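Local coordinates for protein Emp46p (Saccharomyces cerevisiae, PDB 2A6V) that acts as a calcium-independent cargo receptor of the secretory pathway, its lectin-like carbohydrate recognition domain binding potassium and serving the secretion of glycoproteins, at residues N49-L54 against S200-A205; S80-L85 against L114-D119; L89-E94 against G191-R196. All coordinates share one frame; numbering follows the deposited sequence. Where two conformers were deposited one is given.

Interaction 1. Residues N49-L54 against S200-A205; sequences NTKGSL and SAINDA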
loop_
_atom_site.group_PDB
_atom_site.type_symbol
_atom_site.label_atom_id
_atom_site.label_comp_id
_atom_site.label_asym_id
_atom_site.label_seq_id
_atom_site.Cartn_x
_atom_site.Cartn_y
_atom_site.Cartn_z
ATOM N N ASN A 49 -3.732 -9.502 -16.755
ATOM C CA ASN A 49 -3.609 -8.076 -17.084
ATOM C C ASN A 49 -4.703 -7.236 -16.461
ATOM O O ASN A 49 -5.349 -6.437 -17.155
ATOM C CB ASN A 49 -3.580 -7.881 -18.621
ATOM C CG ASN A 49 -2.273 -8.297 -19.234
ATOM O OD1 ASN A 49 -1.228 -7.788 -18.868
ATOM N ND2 ASN A 49 -2.327 -9.188 -20.216
ATOM N N THR A 50 -4.911 -7.415 -15.161
ATOM C CA THR A 50 -5.877 -6.629 -14.399
ATOM C C THR A 50 -5.194 -5.712 -13.398
ATOM O O THR A 50 -4.066 -5.981 -12.972
ATOM C CB THR A 50 -6.891 -7.521 -13.658
ATOM O OG1 THR A 50 -6.224 -8.519 -12.876
ATOM C CG2 THR A 50 -7.791 -8.288 -14.617
ATOM N N LYS A 51 -5.914 -4.654 -13.029
ATOM C CA LYS A 51 -5.550 -3.667 -12.017
ATOM C C LYS A 51 -6.635 -3.693 -10.963
ATOM O O LYS A 51 -7.797 -3.985 -11.253
ATOM C CB LYS A 51 -5.587 -2.255 -12.605
ATOM C CG LYS A 51 -4.435 -1.810 -13.427
ATOM C CD LYS A 51 -4.726 -0.435 -14.061
ATOM C CE LYS A 51 -3.528 -0.040 -14.940
ATOM N NZ LYS A 51 -3.540 1.314 -15.608
ATOM N N GLY A 52 -6.293 -3.340 -9.742
ATOM C CA GLY A 52 -7.279 -3.134 -8.696
ATOM C C GLY A 52 -6.723 -2.297 -7.578
ATOM O O GLY A 52 -5.504 -2.235 -7.412
ATOM N N SER A 53 -7.606 -1.675 -6.814
ATOM C CA SER A 53 -7.209 -0.772 -5.732
ATOM C C SER A 53 -8.236 -0.705 -4.633
ATOM O O SER A 53 -9.419 -0.991 -4.854
ATOM C CB SER A 53 -6.937 0.648 -6.252
ATOM O OG SER A 53 -8.059 1.189 -6.943
ATOM N N LEU A 54 -7.771 -0.367 -3.443
ATOM C CA LEU A 54 -8.600 -0.107 -2.278
ATOM C C LEU A 54 -8.132 1.205 -1.712
ATOM O O LEU A 54 -6.983 1.328 -1.329
ATOM C CB LEU A 54 -8.471 -1.201 -1.223
ATOM C CG LEU A 54 -8.956 -2.569 -1.674
ATOM C CD1 LEU A 54 -8.432 -3.629 -0.755
ATOM C CD2 LEU A 54 -10.472 -2.605 -1.725
ATOM N N SER A 200 -2.794 -0.533 -4.227
ATOM C CA SER A 200 -3.148 -0.915 -5.573
ATOM C C SER A 200 -2.184 -1.910 -6.138
ATOM O O SER A 200 -1.063 -2.035 -5.652
ATOM C CB SER A 200 -3.202 0.309 -6.472
ATOM O OG SER A 200 -1.897 0.849 -6.638
ATOM N N ALA A 201 -2.586 -2.609 -7.178
ATOM C CA ALA A 201 -1.692 -3.532 -7.838
ATOM C C ALA A 201 -2.067 -3.687 -9.279
ATOM O O ALA A 201 -3.180 -3.364 -9.680
ATOM C CB ALA A 201 -1.704 -4.879 -7.148
ATOM N N ILE A 202 -1.120 -4.171 -10.063
ATOM C CA ILE A 202 -1.345 -4.552 -11.441
ATOM C C ILE A 202 -0.500 -5.800 -11.714
ATOM O O ILE A 202 0.604 -5.940 -11.197
ATOM C CB ILE A 202 -0.976 -3.385 -12.394
ATOM C CG1 ILE A 202 -1.383 -3.714 -13.832
ATOM C CG2 ILE A 202 0.518 -3.024 -12.314
ATOM C CD1 ILE A 202 -1.103 -2.559 -14.792
ATOM N N ASN A 203 -1.040 -6.722 -12.498
ATOM C CA ASN A 203 -0.330 -7.914 -12.902
ATOM C C ASN A 203 -0.189 -7.938 -14.429
ATOM O O ASN A 203 -0.338 -6.904 -15.088
ATOM C CB ASN A 203 -1.010 -9.166 -12.324
ATOM C CG ASN A 203 -2.322 -9.487 -12.998
ATOM O OD1 ASN A 203 -2.745 -8.780 -13.903
ATOM N ND2 ASN A 203 -2.985 -10.572 -12.543
ATOM N N ASP A 204 0.143 -9.107 -14.975
ATOM C CA ASP A 204 0.249 -9.315 -16.417
ATOM C C ASP A 204 -0.431 -10.635 -16.761
ATOM O O ASP A 204 -1.235 -11.147 -15.971
ATOM C CB ASP A 204 1.710 -9.167 -16.907
ATOM C CG ASP A 204 2.655 -10.237 -16.389
ATOM O OD1 ASP A 204 2.192 -11.308 -15.984
ATOM O OD2 ASP A 204 3.912 -10.059 -16.373
ATOM N N ALA A 205 -0.147 -11.169 -17.945
ATOM C CA ALA A 205 -0.844 -12.357 -18.395
ATOM C C ALA A 205 -0.522 -13.610 -17.602
ATOM O O ALA A 205 -1.240 -14.600 -17.725
ATOM C CB ALA A 205 -0.580 -12.607 -19.896
HETATM O O HOH W 1 0.945 -9.665 -20.338
#

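Interaction 2. Residues S80-L85 against L114-D119; sequences STKGGL and LLRLDD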
loop_
_atom_site.group_PDB
_atom_site.type_symbol
_atom_site.label_atom_id
_atom_site.label_comp_id
_atom_site.label_asym_id
_atom_site.label_seq_id
_atom_site.Cartn_x
_atom_site.Cartn_y
_atom_site.Cartn_z
ATOM N N SER A 80 9.556 -13.582 -13.879
ATOM C CA SER A 80 9.775 -12.238 -14.365
ATOM C C SER A 80 8.437 -11.569 -14.694
ATOM O O SER A 80 7.553 -12.180 -15.276
ATOM C CB SER A 80 10.685 -12.288 -15.601
ATOM O OG SER A 80 10.978 -10.996 -16.078
ATOM N N THR A 81 8.318 -10.305 -14.298
ATOM C CA THR A 81 7.118 -9.520 -14.520
ATOM C C THR A 81 7.397 -8.089 -14.105
ATOM O O THR A 81 8.269 -7.846 -13.273
ATOM C CB THR A 81 5.950 -10.087 -13.670
ATOM O OG1 THR A 81 4.779 -9.300 -13.880
ATOM C CG2 THR A 81 6.213 -9.986 -12.144
ATOM N N LYS A 82 6.671 -7.147 -14.696
ATOM C CA LYS A 82 6.688 -5.756 -14.253
ATOM C C LYS A 82 5.528 -5.440 -13.323
ATOM O O LYS A 82 5.399 -4.323 -12.835
ATOM C CB LYS A 82 6.674 -4.822 -15.466
ATOM C CG LYS A 82 8.028 -4.823 -16.212
ATOM C CD LYS A 82 9.130 -4.158 -15.368
ATOM C CE LYS A 82 10.487 -4.239 -16.021
ATOM N NZ LYS A 82 11.587 -3.903 -15.089
ATOM N N GLY A 83 4.694 -6.439 -13.039
ATOM C CA GLY A 83 3.601 -6.251 -12.110
ATOM C C GLY A 83 4.102 -6.010 -10.712
ATOM O O GLY A 83 5.223 -6.353 -10.367
ATOM N N GLY A 84 3.264 -5.411 -9.887
ATOM C CA GLY A 84 3.649 -5.105 -8.530
ATOM C C GLY A 84 2.498 -4.604 -7.698
ATOM O O GLY A 84 1.401 -4.374 -8.218
ATOM N N LEU A 85 2.768 -4.417 -6.403
ATOM C CA LEU A 85 1.817 -4.068 -5.364
ATOM C C LEU A 85 2.320 -2.838 -4.608
ATOM O O LEU A 85 3.445 -2.819 -4.092
ATOM C CB LEU A 85 1.668 -5.254 -4.424
ATOM C CG LEU A 85 0.938 -5.020 -3.108
ATOM C CD1 LEU A 85 -0.528 -4.686 -3.276
ATOM C CD2 LEU A 85 1.058 -6.271 -2.227
ATOM N N LEU A 114 6.545 0.098 -2.593
ATOM C CA LEU A 114 6.291 -0.757 -3.706
ATOM C C LEU A 114 6.953 -2.103 -3.512
ATOM O O LEU A 114 8.147 -2.166 -3.221
ATOM C CB LEU A 114 6.818 -0.096 -4.975
ATOM C CG LEU A 114 6.726 -0.884 -6.255
ATOM C CD1 LEU A 114 5.294 -1.202 -6.657
ATOM C CD2 LEU A 114 7.417 -0.086 -7.352
ATOM N N LEU A 115 6.180 -3.179 -3.669
ATOM C CA LEU A 115 6.654 -4.544 -3.775
ATOM C C LEU A 115 6.654 -4.913 -5.238
ATOM O O LEU A 115 5.595 -4.965 -5.878
ATOM C CB LEU A 115 5.783 -5.530 -3.002
ATOM C CG LEU A 115 6.007 -5.535 -1.495
ATOM C CD1 LEU A 115 5.656 -4.190 -0.838
ATOM C CD2 LEU A 115 5.283 -6.648 -0.847
ATOM N N ARG A 116 7.837 -5.126 -5.799
ATOM C CA ARG A 116 7.960 -5.497 -7.205
ATOM C C ARG A 116 9.313 -6.138 -7.427
ATOM O O ARG A 116 10.097 -6.286 -6.486
ATOM C CB ARG A 116 7.779 -4.283 -8.119
ATOM C CG ARG A 116 8.956 -3.334 -8.240
ATOM C CD ARG A 116 8.999 -2.585 -9.578
ATOM N NE ARG A 116 10.173 -1.724 -9.677
ATOM C CZ ARG A 116 10.782 -1.415 -10.813
ATOM N NH1 ARG A 116 10.320 -1.877 -11.977
ATOM N NH2 ARG A 116 11.870 -0.647 -10.789
ATOM N N LEU A 117 9.553 -6.536 -8.665
ATOM C CA LEU A 117 10.887 -6.926 -9.097
ATOM C C LEU A 117 11.578 -5.677 -9.586
ATOM O O LEU A 117 11.384 -5.227 -10.725
ATOM C CB LEU A 117 10.805 -8.001 -10.172
ATOM C CG LEU A 117 9.955 -9.220 -9.820
ATOM C CD1 LEU A 117 10.092 -10.282 -10.839
ATOM C CD2 LEU A 117 10.286 -9.763 -8.461
ATOM N N ASP A 118 12.331 -5.062 -8.695
ATOM C CA ASP A 118 13.060 -3.877 -9.059
ATOM C C ASP A 118 14.099 -4.251 -10.111
ATOM O O ASP A 118 14.604 -5.363 -10.124
ATOM C CB ASP A 118 13.708 -3.279 -7.825
ATOM C CG ASP A 118 14.543 -2.084 -8.149
ATOM O OD1 ASP A 118 14.020 -0.968 -8.200
ATOM O OD2 ASP A 118 15.757 -2.192 -8.378
ATOM N N ASP A 119 14.377 -3.344 -11.034
ATOM C CA ASP A 119 15.188 -3.760 -12.189
ATOM C C ASP A 119 16.611 -4.070 -11.804
ATOM O O ASP A 119 17.287 -4.775 -12.532
ATOM C CB ASP A 119 15.133 -2.774 -13.341
ATOM C CG ASP A 119 15.380 -1.375 -12.926
ATOM O OD1 ASP A 119 14.468 -0.747 -12.311
ATOM O OD2 ASP A 119 16.423 -0.785 -13.270
HETATM O O HOH W 2 7.850 -6.190 -11.050
HETATM O O HOH W 3 7.639 -2.659 -12.683
HETATM O O HOH W 4 11.543 -1.032 -14.463
HETATM O O HOH W 5 12.332 -5.499 -13.089
#

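Interaction 3. Residues L89-E94 against G191-R196; sequences LKQGNE and GSSPFR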
loop_
_atom_site.group_PDB
_atom_site.type_symbol
_atom_site.label_atom_id
_atom_site.label_comp_id
_atom_site.label_asym_id
_atom_site.label_seq_id
_atom_site.Cartn_x
_atom_site.Cartn_y
_atom_site.Cartn_z
ATOM N N LEU A 89 0.460 6.661 0.649
ATOM C CA LEU A 89 0.011 7.781 1.466
ATOM C C LEU A 89 0.132 9.001 0.557
ATOM O O LEU A 89 1.246 9.355 0.180
ATOM C CB LEU A 89 0.900 7.951 2.707
ATOM C CG LEU A 89 0.988 6.806 3.703
ATOM C CD1 LEU A 89 1.821 7.245 4.902
ATOM C CD2 LEU A 89 -0.367 6.365 4.177
ATOM N N LYS A 90 -0.979 9.614 0.162
ATOM C CA LYS A 90 -0.948 10.706 -0.823
ATOM C C LYS A 90 -1.693 11.946 -0.325
ATOM O O LYS A 90 -2.656 11.839 0.418
ATOM C CB LYS A 90 -1.564 10.231 -2.138
ATOM C CG LYS A 90 -0.767 9.131 -2.826
ATOM C CD LYS A 90 -0.861 9.123 -4.359
ATOM C CE LYS A 90 -2.259 9.368 -4.860
ATOM N NZ LYS A 90 -2.305 9.350 -6.334
ATOM N N GLN A 91 -1.226 13.124 -0.730
ATOM C CA GLN A 91 -1.867 14.392 -0.356
ATOM C C GLN A 91 -2.168 15.215 -1.594
ATOM O O GLN A 91 -1.725 14.886 -2.696
ATOM C CB GLN A 91 -0.987 15.185 0.621
ATOM C CG GLN A 91 0.396 15.527 0.088
ATOM C CD GLN A 91 1.152 16.506 0.969
ATOM O OE1 GLN A 91 0.619 16.996 1.974
ATOM N NE2 GLN A 91 2.395 16.796 0.596
ATOM N N GLY A 92 -2.954 16.275 -1.419
ATOM C CA GLY A 92 -3.259 17.181 -2.513
ATOM C C GLY A 92 -4.387 16.681 -3.391
ATOM O O GLY A 92 -4.932 15.606 -3.151
ATOM N N ASN A 93 -4.712 17.458 -4.423
ATOM C CA ASN A 93 -5.900 17.217 -5.254
ATOM C C ASN A 93 -6.071 15.767 -5.759
ATOM O O ASN A 93 -6.252 14.845 -4.946
ATOM C CB ASN A 93 -5.963 18.241 -6.408
ATOM C CG ASN A 93 -6.314 19.643 -5.930
ATOM O OD1 ASN A 93 -7.379 19.865 -5.342
ATOM N ND2 ASN A 93 -5.419 20.597 -6.179
ATOM N N GLU A 94 -6.044 15.553 -7.076
ATOM C CA GLU A 94 -6.397 14.248 -7.640
ATOM C C GLU A 94 -6.381 14.168 -9.176
ATOM O O GLU A 94 -5.951 15.080 -9.887
ATOM C CB GLU A 94 -7.772 13.759 -7.100
ATOM C CG GLU A 94 -9.013 14.050 -7.955
ATOM C CD GLU A 94 -9.766 12.792 -8.393
ATOM O OE1 GLU A 94 -9.705 11.768 -7.683
ATOM O OE2 GLU A 94 -10.426 12.824 -9.452
ATOM N N GLY A 191 2.619 14.727 9.147
ATOM C CA GLY A 191 2.542 15.370 10.445
ATOM C C GLY A 191 1.616 16.576 10.443
ATOM O O GLY A 191 0.998 16.887 11.469
ATOM N N SER A 192 1.492 17.224 9.288
ATOM C CA SER A 192 0.884 18.552 9.193
ATOM C C SER A 192 -0.137 18.714 8.060
ATOM O O SER A 192 -0.524 19.835 7.719
ATOM C CB SER A 192 1.999 19.582 9.012
ATOM O OG SER A 192 2.729 19.351 7.811
ATOM N N SER A 193 -0.581 17.608 7.471
ATOM C CA SER A 193 -1.577 17.678 6.406
ATOM C C SER A 193 -2.430 16.416 6.396
ATOM O O SER A 193 -1.948 15.336 6.766
ATOM C CB SER A 193 -0.903 17.866 5.047
ATOM O OG SER A 193 -0.246 16.675 4.627
ATOM N N PRO A 194 -3.695 16.538 6.000
ATOM C CA PRO A 194 -4.523 15.341 5.797
ATOM C C PRO A 194 -3.971 14.552 4.614
ATOM O O PRO A 194 -3.374 15.132 3.715
ATOM C CB PRO A 194 -5.912 15.916 5.479
ATOM C CG PRO A 194 -5.870 17.336 5.944
ATOM C CD PRO A 194 -4.449 17.780 5.729
ATOM N N PHE A 195 -4.145 13.240 4.620
ATOM C CA PHE A 195 -3.670 12.429 3.517
ATOM C C PHE A 195 -4.569 11.221 3.302
ATOM O O PHE A 195 -5.364 10.839 4.160
ATOM C CB PHE A 195 -2.205 12.018 3.719
ATOM C CG PHE A 195 -1.955 11.317 5.015
ATOM C CD1 PHE A 195 -1.662 12.041 6.170
ATOM C CD2 PHE A 195 -2.049 9.940 5.099
ATOM C CE1 PHE A 195 -1.463 11.398 7.373
ATOM C CE2 PHE A 195 -1.838 9.298 6.299
ATOM C CZ PHE A 195 -1.544 10.031 7.443
ATOM N N ARG A 196 -4.437 10.648 2.118
ATOM C CA ARG A 196 -5.250 9.537 1.686
ATOM C C ARG A 196 -4.429 8.273 1.802
ATOM O O ARG A 196 -3.221 8.285 1.550
ATOM C CB ARG A 196 -5.701 9.764 0.257
ATOM C CG ARG A 196 -6.754 10.883 0.163
ATOM C CD ARG A 196 -7.350 11.088 -1.214
ATOM N NE ARG A 196 -6.382 10.878 -2.294
ATOM C CZ ARG A 196 -6.346 9.798 -3.095
ATOM N NH1 ARG A 196 -7.226 8.803 -2.970
ATOM N NH2 ARG A 196 -5.421 9.713 -4.041
HETATM O O HOH W 6 -4.555 7.980 -6.753
#

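Interaction 1. Residues N49-L54 against S200-A205
Gly52 and Ala201 form the hydrogen-bonded pair at the centre of two antiparallel strands, 51-54 and 200-202, which run 4.8 Å apart at 173° in one sheet of a legume-lectin-like beta sandwich. Each residue gives its N-H to the other's carbonyl, Gly52 N to Ala201 O at 3.1 Å and Ala201 N to Gly52 O at 3.0 Å. The pairing outlasts the strands: Asn203 N reaches Thr50 O, and at the next place a side chain substitutes for a backbone carbonyl. With CG set between its backbone N and carbonyl carbon (chi1 72°), Asn203 turns OD1 to the N-H of Thr50 at 2.9 Å, the donor tilted 20° from the amide's carbonyl plane. The amide's other end is also engaged, ND2 donating to the carbonyls of Gly47 and Glu208; Thr50 OG1 is bonded to Gly47 O as well. Ser200 OG is held by Phe101 O and Trp88 NE1. On the face carrying Lys51 and Ile202, the two chains lie alongside, and Lys51 CE presses on Ile202 CD1 at a tight 3.5 Å before NZ goes on to Thr98 OG1. At the far end Asn49 N donates to Asp204 O from above the carbonyl plane, and a water accepts from Ala205 N at 3.0 Å while donating to Asn49 OD1 at 3.2 Å.

Interaction 2. Residues S80-L85 against L114-D119
Leu85 and Leu115 exchange two nearly straight backbone hydrogen bonds, Leu85 N to Leu115 O at 2.9 Å (169° at the hydrogen) and Leu115 N to Leu85 O at 2.8 Å. Their side chains leave the same face of the sheet, and both rest on Phe72 of strand 66-75, which belongs to the opposing sheet. Beside them, Gly84 brings its CA to 3.3 Å from Leu115 O. The chain then turns a corner at Arg116, and direct pairing gives way to water. One molecule donates to Thr81 O and Gly83 O and accepts from Leu117 N, bridging the two segments through three backbone bonds. The side chains of Leu117 and Thr81 cross at about a right angle, with Leu117 CD1 3.9 Å from Thr81 N. Lys82 bends back at chi2 (-69°) to bring NZ within 3.9 Å of Arg116 NH1. These like charges share a water at the edge of the guanidinium, in its plane, and a second water joins Lys82 NZ to Leu117 O. In the next shell, Arg116 NH2 makes salt bridges to Asp119 OD1 at 3.0 Å and, longer, to Asp118 OD1, both with weak hydrogen-bond angles; the acids probably offset the paired positive charges. Thr81 OG1, also hydrogen-bonded to Asp204 OD2, receives Gly83 N at 3.0 Å, closing an ST turn. The whole is an antiparallel strand pair in a legume-lectin-like beta sandwich, diverging at the corner where Arg116 touches Ile138, its side chain about 5 Å from the potassium ion bound by Tyr128, Ile138, Glu139 and Ser141.

Interaction 3. Residues L89-E94 against G191-R196
Lys90 and Arg196 are joined by a reciprocal pair of backbone hydrogen bonds, Arg196 N to Lys90 O at 2.7 Å and Lys90 N to Arg196 O at 3.0 Å, each donor lying in the plane of the carbonyl it uses. Leu89 CA adds a CH···O contact to Arg196 O. A further polar contact joins side chains: Gln91 OE1 lies 2.8 Å from Ser193 OG, a hydroxyl that also meets Phe189 O, while Gln91 NE2 is bonded to Asn109 OD1. The backbone pair joins strands 84-90 and 196-202, neighbours in an antiparallel sheet of the legume-lectin-like beta sandwich. Apolar contact is made on the buried side, where Leu89 and Phe195 lie alongside each other, CD2 of Leu89 being 3.9 Å from ring atom CE2 of Phe195; Met66 of the opposing sheet touches both. Charged groups meet on the other face. Lys90 bends at chi3 (-42°), and its NZ is bonded to Ser104 OG and donates to a water at 2.7 Å. Arg196 was modelled in two conformers, so its side-chain contacts are tentative; in the one described, NH2 lies 3.3 Å from Lys90 CE and reaches that water weakly, and the guanidinium makes a cation-pi contact with Trp55.

All three contacts lie in one antiparallel sheet of the beta sandwich, across strands 51-56, 196-202, 84-90 and 111-115, which are adjacent in that order. Interactions 1 and 2 have centres 12 Å apart and touch: Asp204 OD2 lies 2.7 Å from Thr81 OG1, and Ile202 O 3.0 Å from Gly84 N, the latter pairing the two middle strands. Interaction 3 sits at the other end of strands 84-90 and 196-202, about 23 Å from the centre of interaction 1 and 25 Å from that of interaction 2. Along the chain the segments come in the order 49-54, 80-85, 89-94, 114-119, 191-196, 200-205, so a late strand is inserted between two early ones, tying distant sequence into one sheet.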